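Local atomic coordinates of fungal protease inhibitor-1 (Antheraea mylitta, PDB entry 3BT4), a protein that inhibits the serine proteases trypsin and chymotrypsin and proteases of the fungi Aspergillus oryzae and Rhizopus oryzae. Residues A[1-5]-A[35-39]. Numbering follows the deposited sequence.
Sequences DLICG and GKCAC
C4 and C37 are joined by a disulfide, with C4 SG 2.0 Å from C37 SG. The bridge ties the N-terminal residues 1-5 to the loop 35-39. The chi3 torsion is -81°, so the two CB-SG arms stand nearly perpendicular to each other. Both cysteines place SG beside their own backbone N and anti to the carbonyl carbon (chi1 -62° in each). The two CA atoms are thereby held 5.5 Å apart. C37 has more surface buried by the contact than any other residue of the two segments. L2 reaches its sulfur in two ways. The backbone carbonyl L2 O lies 3.5 Å from C37 SG, and the methyl L2 CD1 packs against the same sulfur at 3.9 Å.

This is the build of a small, disulfide-rich inhibitor. The chain has little helix and about a quarter strand, and the cross-links probably do much of the work of a hydrophobic core. Within 35-39, C39 carries a second bridge, to C9 in helix 8-11. The two disulfides leave this loop from C37 and C39, with A38 between them, and fasten the N-terminal part of the chain at two points just ahead of strand 40-47. Y8 of the same helix touches L2, K36 and C37. Backbone hydrogen bonds link L2 with E59 and C37 with K58, so residues 58-59 are bonded to both segments.

L2 also meets K36, and here the contact is between hydrocarbon groups. The two side chains cross at about a right angle. L2 CD2 sits 3.7 Å from K36 CD, while L2 CD1 lies 3.9 Å from K36 CB. L2 and K36 are exposed residues, whereas C37 is buried. The lysine then bends at chi3 (-90°) and again at chi4, which leads its NZ away from the leucine.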
# COMPACT_ATOMS: atom_id res chain seq x y z
N ASP A 1 -4.99 -15.77 1.25
CA ASP A 1 -3.66 -15.35 0.72
C ASP A 1 -3.54 -15.71 -0.77
O ASP A 1 -3.07 -16.79 -1.14
CB ASP A 1 -2.54 -16.01 1.54
CG ASP A 1 -1.20 -15.29 1.42
OD1 ASP A 1 -1.02 -14.21 2.02
OD2 ASP A 1 -0.30 -15.80 0.73
N LEU A 2 -3.97 -14.80 -1.64
CA LEU A 2 -4.10 -15.11 -3.08
C LEU A 2 -2.88 -14.72 -3.94
O LEU A 2 -2.90 -13.65 -4.55
CB LEU A 2 -5.41 -14.53 -3.67
CG LEU A 2 -6.08 -13.27 -3.12
CD1 LEU A 2 -5.49 -11.97 -3.67
CD2 LEU A 2 -7.58 -13.32 -3.40
N ILE A 3 -1.87 -15.60 -4.00
CA ILE A 3 -0.61 -15.37 -4.77
C ILE A 3 -0.68 -14.29 -5.88
O ILE A 3 -1.51 -14.36 -6.80
CB ILE A 3 0.00 -16.69 -5.34
CG1 ILE A 3 0.29 -17.71 -4.23
CG2 ILE A 3 1.29 -16.39 -6.15
CD1 ILE A 3 0.69 -19.12 -4.72
N CYS A 4 0.20 -13.30 -5.78
CA CYS A 4 0.14 -12.15 -6.67
C CYS A 4 1.20 -12.29 -7.74
O CYS A 4 2.25 -11.65 -7.67
CB CYS A 4 0.33 -10.84 -5.88
SG CYS A 4 -0.93 -10.53 -4.64
N GLY A 5 0.92 -13.14 -8.73
CA GLY A 5 1.83 -13.39 -9.85
C GLY A 5 2.00 -12.15 -10.69
O GLY A 5 1.19 -11.22 -10.60
N GLY A 35 -6.31 -2.51 -3.21
CA GLY A 35 -7.02 -3.71 -3.67
C GLY A 35 -6.21 -4.97 -3.58
O GLY A 35 -5.00 -4.94 -3.32
N LYS A 36 -6.88 -6.11 -3.78
CA LYS A 36 -6.16 -7.39 -3.85
C LYS A 36 -5.00 -7.28 -4.85
O LYS A 36 -5.18 -6.79 -5.98
CB LYS A 36 -7.12 -8.52 -4.22
CG LYS A 36 -8.12 -8.82 -3.10
CD LYS A 36 -9.08 -9.95 -3.46
CE LYS A 36 -10.34 -9.43 -4.16
NZ LYS A 36 -11.06 -8.42 -3.32
N CYS A 37 -3.81 -7.69 -4.39
CA CYS A 37 -2.55 -7.61 -5.15
C CYS A 37 -2.12 -6.20 -5.59
O CYS A 37 -1.22 -6.05 -6.44
CB CYS A 37 -2.53 -8.62 -6.32
SG CYS A 37 -2.64 -10.35 -5.72
N ALA A 38 -2.76 -5.18 -5.01
CA ALA A 38 -2.35 -3.79 -5.22
C ALA A 38 -2.48 -3.35 -6.69
O ALA A 38 -1.66 -2.61 -7.20
CB ALA A 38 -0.92 -3.59 -4.72
N CYS A 39 -3.55 -3.81 -7.35
CA CYS A 39 -3.84 -3.49 -8.76
C CYS A 39 -4.29 -2.05 -8.99
O CYS A 39 -4.19 -1.55 -10.12
CB CYS A 39 -4.88 -4.47 -9.32
SG CYS A 39 -4.29 -6.19 -9.27